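Long-range contacts in SusD homolog (Bacteroides thetaiotaomicron, PDB 3SGH), which probably binds glycans at the bacterial cell surface as an outer-membrane lipoprotein of the SusD family: residues S22-V27 / G82-S87; A105-V110 / D149-A154; N153-L158 / K183-A188. All coordinates share one frame; numbering follows the deposited sequence.

Contact 1 (S22-V27 / G82-S87)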
loop_
_atom_site.group_PDB
_atom_site.type_symbol
_atom_site.label_atom_id
_atom_site.label_comp_id
_atom_site.label_asym_id
_atom_site.label_seq_id
_atom_site.Cartn_x
_atom_site.Cartn_y
_atom_site.Cartn_z
ATOM N N SER A 22 2.295 8.638 -19.656
ATOM C CA SER A 22 2.095 7.176 -19.691
ATOM C C SER A 22 3.145 6.418 -18.905
ATOM O O SER A 22 2.818 5.445 -18.215
ATOM C CB SER A 22 2.056 6.633 -21.140
ATOM O OG SER A 22 0.940 7.216 -21.805
ATOM N N THR A 23 4.413 6.793 -19.000
ATOM C CA THR A 23 5.451 6.141 -18.211
ATOM C C THR A 23 5.255 6.405 -16.730
ATOM O O THR A 23 5.388 5.509 -15.912
ATOM C CB THR A 23 6.837 6.671 -18.533
ATOM O OG1 THR A 23 6.900 7.014 -19.924
ATOM C CG2 THR A 23 7.886 5.638 -18.156
HETATM N N MSE A 24 4.950 7.665 -16.409
HETATM C CA MSE A 24 4.805 8.082 -15.005
HETATM C C MSE A 24 3.713 7.260 -14.339
HETATM O O MSE A 24 3.815 6.885 -13.159
HETATM C CB MSE A 24 4.469 9.580 -14.871
HETATM C CG MSE A 24 5.497 10.504 -15.479
HETATM SE SE MSE A 24 4.993 12.337 -15.281
HETATM C CE MSE A 24 5.278 12.418 -13.400
ATOM N N PHE A 25 2.675 6.948 -15.117
ATOM C CA PHE A 25 1.522 6.250 -14.583
ATOM C C PHE A 25 1.836 4.849 -14.052
ATOM O O PHE A 25 1.003 4.246 -13.327
ATOM C CB PHE A 25 0.443 6.071 -15.645
ATOM C CG PHE A 25 -0.377 7.303 -15.999
ATOM C CD1 PHE A 25 -0.459 8.442 -15.210
ATOM C CD2 PHE A 25 -1.143 7.251 -17.144
ATOM C CE1 PHE A 25 -1.286 9.504 -15.582
ATOM C CE2 PHE A 25 -1.958 8.317 -17.524
ATOM C CZ PHE A 25 -2.013 9.425 -16.775
ATOM N N ASN A 26 2.991 4.287 -14.422
ATOM C CA ASN A 26 3.364 2.981 -13.855
ATOM C C ASN A 26 3.512 2.987 -12.320
ATOM O O ASN A 26 3.436 1.936 -11.705
ATOM C CB ASN A 26 4.640 2.491 -14.492
ATOM C CG ASN A 26 4.390 1.979 -15.905
ATOM O OD1 ASN A 26 3.843 0.885 -16.067
ATOM N ND2 ASN A 26 4.683 2.803 -16.908
ATOM N N VAL A 27 3.675 4.152 -11.685
ATOM C CA VAL A 27 3.704 4.159 -10.223
ATOM C C VAL A 27 2.396 3.759 -9.548
ATOM O O VAL A 27 2.418 3.384 -8.387
ATOM C CB VAL A 27 4.177 5.476 -9.606
ATOM C CG1 VAL A 27 5.609 5.838 -10.127
ATOM C CG2 VAL A 27 3.153 6.617 -9.818
ATOM N N GLY A 82 12.639 6.119 -11.513
ATOM C CA GLY A 82 12.696 5.897 -12.941
ATOM C C GLY A 82 11.426 6.270 -13.679
ATOM O O GLY A 82 11.468 6.804 -14.809
ATOM N N TYR A 83 10.278 5.999 -13.068
ATOM C CA TYR A 83 9.024 6.335 -13.728
ATOM C C TYR A 83 8.716 7.850 -13.655
ATOM O O TYR A 83 8.216 8.428 -14.616
ATOM C CB TYR A 83 7.854 5.529 -13.136
ATOM C CG TYR A 83 7.865 4.062 -13.467
ATOM C CD1 TYR A 83 8.114 3.618 -14.762
ATOM C CD2 TYR A 83 7.524 3.117 -12.496
ATOM C CE1 TYR A 83 8.120 2.285 -15.063
ATOM C CE2 TYR A 83 7.498 1.782 -12.791
ATOM C CZ TYR A 83 7.795 1.356 -14.067
ATOM O OH TYR A 83 7.762 0.015 -14.362
ATOM N N ILE A 84 9.017 8.483 -12.521
ATOM C CA ILE A 84 8.595 9.849 -12.296
ATOM C C ILE A 84 9.521 10.855 -12.968
ATOM O O ILE A 84 9.051 11.866 -13.492
ATOM C CB ILE A 84 8.478 10.156 -10.778
ATOM C CG1 ILE A 84 7.379 9.248 -10.161
ATOM C CG2 ILE A 84 8.223 11.651 -10.545
ATOM C CD1 ILE A 84 5.964 9.350 -10.867
ATOM N N TYR A 85 10.825 10.572 -12.967
ATOM C CA TYR A 85 11.796 11.540 -13.526
ATOM C C TYR A 85 12.579 10.910 -14.661
ATOM O O TYR A 85 12.908 9.725 -14.558
ATOM C CB TYR A 85 12.757 12.000 -12.438
ATOM C CG TYR A 85 12.116 12.553 -11.209
ATOM C CD1 TYR A 85 11.626 13.868 -11.167
ATOM C CD2 TYR A 85 12.051 11.803 -10.045
ATOM C CE1 TYR A 85 11.048 14.374 -10.011
ATOM C CE2 TYR A 85 11.476 12.339 -8.871
ATOM C CZ TYR A 85 10.990 13.606 -8.879
ATOM O OH TYR A 85 10.397 14.087 -7.738
ATOM N N PRO A 86 12.912 11.686 -15.727
ATOM C CA PRO A 86 12.703 13.141 -15.872
ATOM C C PRO A 86 11.330 13.564 -16.387
ATOM O O PRO A 86 11.105 14.739 -16.600
ATOM C CB PRO A 86 13.819 13.549 -16.874
ATOM C CG PRO A 86 13.968 12.359 -17.750
ATOM C CD PRO A 86 13.805 11.165 -16.804
ATOM N N SER A 87 10.408 12.639 -16.589
ATOM C CA SER A 87 9.147 13.011 -17.227
ATOM C C SER A 87 8.428 14.133 -16.497
ATOM O O SER A 87 7.849 14.969 -17.158
ATOM C CB SER A 87 8.227 11.810 -17.391
ATOM O OG SER A 87 8.852 10.867 -18.241
HETATM O O HOH W 1 5.073 -1.076 -14.278
#
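T23 O, packed against Y83 CD1, is gripped twice from within its own segment: N26 N donates to it over 3.1 Å and N26 ND2 over 3.0 Å, both from the same face of the carbonyl plane. The side-chain bond is fairly straight, 158° at the hydrogen, and its acceptor lies close to the N26 amide plane, which fixes the rotation of that amide. N26 CB lies over the middle of one face of the Y83 ring, 3.3 Å from its centroid and 8° off the normal, a CH-pi contact. A water donates to N26 OD1 and hydrogen-bonds Y83 OH, tying the outer ends of the two side chains. V27 and Y83 slide past each other in opposite directions, with V27 CG1 against Y83 CB and 3.6 Å from I84 CD1. M24, a selenomethionine, touches S87 with SE and with CG, the latter 3.6 Å from S87 CB; the bend at its third torsion (71°) swings CE toward I84. No direct hydrogen bond joins the segments, although M24 CA makes a CA-H...O contact with Y83 O. A leucine in place of Y83 would probably leave N26 CB without its aromatic face and the bridging water without its hydroxyl partner. The contact brings helix 17-24 and the weakly bonded helix 26-29 against helix 75-84, with helix 100-120 touching M24, V27 and I84 through T108 and R109.

Contact 2 (A105-V110 / D149-A154)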
loop_
_atom_site.group_PDB
_atom_site.type_symbol
_atom_site.label_atom_id
_atom_site.label_comp_id
_atom_site.label_asym_id
_atom_site.label_seq_id
_atom_site.Cartn_x
_atom_site.Cartn_y
_atom_site.Cartn_z
ATOM N N ALA A 105 0.542 15.273 -13.906
ATOM C CA ALA A 105 1.963 15.003 -13.636
ATOM C C ALA A 105 2.269 15.241 -12.154
ATOM O O ALA A 105 2.954 14.454 -11.526
ATOM C CB ALA A 105 2.858 15.857 -14.548
ATOM N N GLN A 106 1.669 16.270 -11.579
ATOM C CA GLN A 106 1.808 16.557 -10.155
ATOM C C GLN A 106 1.204 15.460 -9.291
ATOM O O GLN A 106 1.825 14.994 -8.329
ATOM C CB GLN A 106 1.087 17.865 -9.838
ATOM C CG GLN A 106 1.848 19.081 -10.229
ATOM C CD GLN A 106 1.257 20.332 -9.605
ATOM O OE1 GLN A 106 0.072 20.614 -9.773
ATOM N NE2 GLN A 106 2.073 21.054 -8.863
ATOM N N LEU A 107 -0.015 15.083 -9.625
ATOM C CA LEU A 107 -0.707 13.996 -8.892
ATOM C C LEU A 107 0.086 12.671 -8.934
ATOM O O LEU A 107 0.226 11.972 -7.945
ATOM C CB LEU A 107 -2.097 13.813 -9.431
ATOM C CG LEU A 107 -2.921 12.652 -8.848
ATOM C CD1 LEU A 107 -3.164 12.834 -7.340
ATOM C CD2 LEU A 107 -4.275 12.577 -9.646
ATOM N N THR A 108 0.595 12.345 -10.095
ATOM C CA THR A 108 1.312 11.112 -10.308
ATOM C C THR A 108 2.664 11.102 -9.575
ATOM O O THR A 108 3.018 10.075 -8.958
ATOM C CB THR A 108 1.436 10.786 -11.816
ATOM O OG1 THR A 108 0.135 10.816 -12.437
ATOM C CG2 THR A 108 2.036 9.388 -12.011
ATOM N N ARG A 109 3.376 12.223 -9.618
ATOM C CA ARG A 109 4.588 12.417 -8.814
ATOM C C ARG A 109 4.308 12.282 -7.341
ATOM O O ARG A 109 4.990 11.558 -6.665
ATOM C CB ARG A 109 5.165 13.794 -9.075
ATOM C CG ARG A 109 6.502 14.087 -8.407
ATOM C CD ARG A 109 6.905 15.465 -8.703
ATOM N NE ARG A 109 8.169 15.818 -8.059
ATOM C CZ ARG A 109 8.527 17.038 -7.698
ATOM N NH1 ARG A 109 7.678 18.073 -7.789
ATOM N NH2 ARG A 109 9.729 17.196 -7.167
ATOM N N VAL A 110 3.272 12.974 -6.846
ATOM C CA VAL A 110 2.911 12.837 -5.450
ATOM C C VAL A 110 2.605 11.356 -5.145
ATOM O O VAL A 110 3.037 10.867 -4.114
ATOM C CB VAL A 110 1.740 13.749 -5.025
ATOM C CG1 VAL A 110 1.177 13.298 -3.614
ATOM C CG2 VAL A 110 2.129 15.281 -5.045
ATOM N N ASP A 149 0.866 20.379 -0.652
ATOM C CA ASP A 149 0.795 21.602 -1.463
ATOM C C ASP A 149 0.637 21.327 -2.967
ATOM O O ASP A 149 -0.195 21.956 -3.636
ATOM C CB ASP A 149 1.993 22.524 -1.187
ATOM C CG ASP A 149 2.013 23.052 0.253
ATOM O OD1 ASP A 149 0.980 22.999 0.943
ATOM O OD2 ASP A 149 3.099 23.512 0.690
ATOM N N ASP A 150 1.424 20.397 -3.506
ATOM C CA ASP A 150 1.377 20.131 -4.931
ATOM C C ASP A 150 0.051 19.435 -5.261
ATOM O O ASP A 150 -0.580 19.692 -6.290
ATOM C CB ASP A 150 2.568 19.281 -5.339
ATOM C CG ASP A 150 3.877 20.096 -5.409
ATOM O OD1 ASP A 150 3.822 21.341 -5.500
ATOM O OD2 ASP A 150 4.952 19.475 -5.409
ATOM N N LEU A 151 -0.380 18.577 -4.350
ATOM C CA LEU A 151 -1.620 17.838 -4.556
ATOM C C LEU A 151 -2.772 18.849 -4.545
ATOM O O LEU A 151 -3.682 18.754 -5.354
ATOM C CB LEU A 151 -1.774 16.765 -3.470
ATOM C CG LEU A 151 -3.042 15.906 -3.584
ATOM C CD1 LEU A 151 -3.167 15.234 -4.921
ATOM C CD2 LEU A 151 -3.051 14.855 -2.431
ATOM N N ASP A 152 -2.728 19.860 -3.666
ATOM C CA ASP A 152 -3.798 20.870 -3.667
ATOM C C ASP A 152 -3.876 21.650 -4.975
ATOM O O ASP A 152 -4.965 22.031 -5.454
ATOM C CB ASP A 152 -3.619 21.839 -2.482
ATOM C CG ASP A 152 -4.082 21.243 -1.150
ATOM O OD1 ASP A 152 -4.905 20.289 -1.169
ATOM O OD2 ASP A 152 -3.640 21.743 -0.061
ATOM N N ASN A 153 -2.710 21.920 -5.546
ATOM C CA ASN A 153 -2.626 22.609 -6.824
ATOM C C ASN A 153 -3.269 21.753 -7.914
ATOM O O ASN A 153 -4.034 22.260 -8.700
ATOM C CB ASN A 153 -1.182 22.867 -7.196
ATOM C CG ASN A 153 -1.056 23.785 -8.417
ATOM O OD1 ASN A 153 -1.352 24.990 -8.300
ATOM N ND2 ASN A 153 -0.654 23.226 -9.594
ATOM N N ALA A 154 -2.971 20.450 -7.927
ATOM C CA ALA A 154 -3.575 19.523 -8.884
ATOM C C ALA A 154 -5.092 19.462 -8.727
ATOM O O ALA A 154 -5.834 19.515 -9.739
ATOM C CB ALA A 154 -2.966 18.166 -8.734
HETATM O O HOH W 2 2.240 23.254 -7.018
HETATM O O HOH W 3 4.524 16.945 -7.522
#
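D150 meets three residues of helix 100-120. Its CB packs on V110 CG2 at 4.0 Å, while its two carboxylate oxygens go different ways. OD1 takes a hydrogen bond from a water that also accepts from Q106 NE2, each bond 2.9 Å long, so that carboxylate and amide are linked through the water, with no direct hydrogen bond between them. OD2 is hydrogen-bonded by Y125 OH. It also faces R109 NH1 at 3.9 Å, a long salt bridge in which the oxygen lies well out of the guanidinium plane and no N-H points at it; the attraction is therefore of charges alone. The arginine is held more firmly by other neighbours, with NE bonded to Y85 OH and cation-pi contacts to Y125 and F88.

One residue on, L151 reaches across to L107. Both leucines hold CG anti to the backbone N (chi1 176° for L107), which brings CD1 of each to the other, and CD1 of L107 meets CD1 of L151 at 3.4 Å, tighter than usual van der Waals contact. The CA atoms of L107 and L151 are also the nearest pair. The helices run roughly antiparallel, consistent with the alpha-alpha superhelix of this protein: the local axes approach to 8.6 Å, with N-to-C directions 146° apart.

N153 then supplies the direct hydrogen bond between the segments. Its ND2 donates to Q106 OE1 over 2.7 Å at a nearly linear 175°, with the acceptor in the plane of the N153 amide, although the donor is tilted from the Q106 carbonyl plane. The extended Q106 chain thus offers its oxygen to N153 and its nitrogen to the water beside D150. At A154 the small CB lies near Q106 OE1 and, more loosely, 4.5 Å from L107 CB.

Contact 3 (N153-L158 / K183-A188)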
loop_
_atom_site.group_PDB
_atom_site.type_symbol
_atom_site.label_atom_id
_atom_site.label_comp_id
_atom_site.label_asym_id
_atom_site.label_seq_id
_atom_site.Cartn_x
_atom_site.Cartn_y
_atom_site.Cartn_z
ATOM N N ASN A 153 -2.710 21.920 -5.546
ATOM C CA ASN A 153 -2.626 22.609 -6.824
ATOM C C ASN A 153 -3.269 21.753 -7.914
ATOM O O ASN A 153 -4.034 22.260 -8.700
ATOM C CB ASN A 153 -1.182 22.867 -7.196
ATOM C CG ASN A 153 -1.056 23.785 -8.417
ATOM O OD1 ASN A 153 -1.352 24.990 -8.300
ATOM N ND2 ASN A 153 -0.654 23.226 -9.594
ATOM N N ALA A 154 -2.971 20.450 -7.927
ATOM C CA ALA A 154 -3.575 19.523 -8.884
ATOM C C ALA A 154 -5.092 19.462 -8.727
ATOM O O ALA A 154 -5.834 19.515 -9.739
ATOM C CB ALA A 154 -2.966 18.166 -8.734
ATOM N N ILE A 155 -5.548 19.407 -7.477
ATOM C CA ILE A 155 -6.969 19.400 -7.150
ATOM C C ILE A 155 -7.671 20.646 -7.687
ATOM O O ILE A 155 -8.761 20.527 -8.253
ATOM C CB ILE A 155 -7.233 19.203 -5.608
ATOM C CG1 ILE A 155 -6.877 17.763 -5.223
ATOM C CG2 ILE A 155 -8.656 19.571 -5.255
ATOM C CD1 ILE A 155 -6.759 17.489 -3.698
ATOM N N THR A 156 -7.039 21.811 -7.579
ATOM C CA THR A 156 -7.708 23.036 -8.042
ATOM C C THR A 156 -7.911 22.982 -9.541
ATOM O O THR A 156 -8.972 23.346 -10.056
ATOM C CB THR A 156 -6.894 24.262 -7.702
ATOM O OG1 THR A 156 -6.755 24.336 -6.277
ATOM C CG2 THR A 156 -7.595 25.540 -8.212
ATOM N N ILE A 157 -6.901 22.483 -10.240
ATOM C CA ILE A 157 -6.971 22.353 -11.705
ATOM C C ILE A 157 -7.993 21.339 -12.146
ATOM O O ILE A 157 -8.785 21.616 -13.036
ATOM C CB ILE A 157 -5.608 21.943 -12.306
ATOM C CG1 ILE A 157 -4.629 23.083 -12.116
ATOM C CG2 ILE A 157 -5.752 21.670 -13.821
ATOM C CD1 ILE A 157 -3.210 22.706 -12.379
ATOM N N LEU A 158 -7.960 20.159 -11.529
ATOM C CA LEU A 158 -8.892 19.080 -11.891
ATOM C C LEU A 158 -10.361 19.478 -11.601
ATOM O O LEU A 158 -11.254 19.119 -12.372
ATOM C CB LEU A 158 -8.557 17.789 -11.160
ATOM C CG LEU A 158 -7.231 17.119 -11.553
ATOM C CD1 LEU A 158 -6.840 16.014 -10.557
ATOM C CD2 LEU A 158 -7.314 16.613 -13.043
ATOM N N LYS A 183 -13.552 11.833 -11.865
ATOM C CA LYS A 183 -13.037 10.591 -11.232
ATOM C C LYS A 183 -11.643 10.854 -10.670
ATOM O O LYS A 183 -11.334 10.474 -9.528
ATOM C CB LYS A 183 -12.956 9.438 -12.205
ATOM C CG LYS A 183 -14.258 8.904 -12.718
ATOM C CD LYS A 183 -15.007 8.064 -11.700
ATOM C CE LYS A 183 -16.348 7.452 -12.272
ATOM N NZ LYS A 183 -16.154 6.382 -13.304
ATOM N N TRP A 184 -10.819 11.550 -11.443
ATOM C CA TRP A 184 -9.513 11.916 -10.913
ATOM C C TRP A 184 -9.602 12.827 -9.680
ATOM O O TRP A 184 -8.756 12.766 -8.779
ATOM C CB TRP A 184 -8.620 12.551 -11.954
ATOM C CG TRP A 184 -8.013 11.587 -12.906
ATOM C CD1 TRP A 184 -8.319 11.446 -14.215
ATOM C CD2 TRP A 184 -6.998 10.617 -12.619
ATOM N NE1 TRP A 184 -7.541 10.461 -14.787
ATOM C CE2 TRP A 184 -6.731 9.925 -13.821
ATOM C CE3 TRP A 184 -6.279 10.279 -11.464
ATOM C CZ2 TRP A 184 -5.782 8.918 -13.903
ATOM C CZ3 TRP A 184 -5.348 9.256 -11.547
ATOM C CH2 TRP A 184 -5.111 8.595 -12.763
ATOM N N LEU A 185 -10.626 13.663 -9.617
ATOM C CA LEU A 185 -10.750 14.584 -8.471
ATOM C C LEU A 185 -11.045 13.799 -7.205
ATOM O O LEU A 185 -10.486 14.088 -6.161
ATOM C CB LEU A 185 -11.842 15.628 -8.746
ATOM C CG LEU A 185 -11.970 16.760 -7.711
ATOM C CD1 LEU A 185 -10.749 17.641 -7.686
ATOM C CD2 LEU A 185 -13.272 17.604 -8.012
ATOM N N LYS A 186 -11.942 12.824 -7.289
ATOM C CA LYS A 186 -12.238 11.942 -6.171
ATOM C C LYS A 186 -11.005 11.150 -5.781
ATOM O O LYS A 186 -10.711 11.009 -4.593
ATOM C CB LYS A 186 -13.432 11.008 -6.489
ATOM C CG LYS A 186 -14.763 11.737 -6.495
ATOM C CD LYS A 186 -15.940 10.799 -6.821
ATOM C CE LYS A 186 -15.916 10.464 -8.315
ATOM N NZ LYS A 186 -17.231 10.147 -8.970
ATOM N N PHE A 187 -10.278 10.657 -6.793
ATOM C CA PHE A 187 -9.001 9.929 -6.558
ATOM C C PHE A 187 -8.035 10.825 -5.783
ATOM O O PHE A 187 -7.452 10.421 -4.737
ATOM C CB PHE A 187 -8.384 9.483 -7.884
ATOM C CG PHE A 187 -7.092 8.731 -7.738
ATOM C CD1 PHE A 187 -5.887 9.426 -7.642
ATOM C CD2 PHE A 187 -7.069 7.342 -7.819
ATOM C CE1 PHE A 187 -4.646 8.737 -7.520
ATOM C CE2 PHE A 187 -5.856 6.637 -7.699
ATOM C CZ PHE A 187 -4.627 7.350 -7.554
ATOM N N ALA A 188 -7.889 12.054 -6.255
ATOM C CA ALA A 188 -6.953 12.985 -5.647
ATOM C C ALA A 188 -7.325 13.317 -4.184
ATOM O O ALA A 188 -6.452 13.372 -3.315
ATOM C CB ALA A 188 -6.812 14.250 -6.486
#
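W184 meets L158 through its CB and not through its indole: L158 CD1 stops 4.1 Å from W184 CB. The first torsion of W184 sets CG anti to its carbonyl carbon (chi1 -77°) and turns the ring away from helix 140-162. There the indole packs on M104 and L107 of helix 100-120, meets the Y177 ring edge-to-face and hydrogen-bonds D174 OD2 through NE1. One face of the F187 ring receives W184 CZ3, 3.9 Å above the plane and offset toward the rim.

The rest of the interface is aliphatic, and no hydrogen bond crosses it. I155 works with two branches. Its CG2 touches L185 CD1 at 3.7 Å, the two side chains crossing at about a right angle, while its CG1 rests on A188 CB, also at 3.7 Å. The same L185 CD1 packs on I155 O and lies 4.1 Å from L158 CB, so this one methyl wedges between successive turns of the partner helix. Beyond the segments, I155 continues onto N189 and K192, and L158 onto C181.

The local axes come within 9.5 Å of each other and run 157° apart in direction, with I155, L158, L185 and A188 filling the seam. Antiparallel pairing of neighbouring helices such as 140-162 and 181-198 is characteristic of an alpha-alpha superhelix, consistent with the TPR clan to which the SusD family belongs.

The three contacts follow one another, contact 2 touching both the others, and each is centred 18 to 20 Å from the middle of the chain. Contacts 1 and 2, with centres about 14 Å apart, join where Y85 OH meets R109 NE at 2.8 Å, probably a hydrogen bond, and through T108. Contacts 2 and 3 are closer, about 9 Å between centres; they share N153 and A154 on helix 140-162, and L107 CD2 packs on W184 CE3 at 3.6 Å. Contacts 1 and 3 do not touch, their nearest atoms being about 5 Å apart.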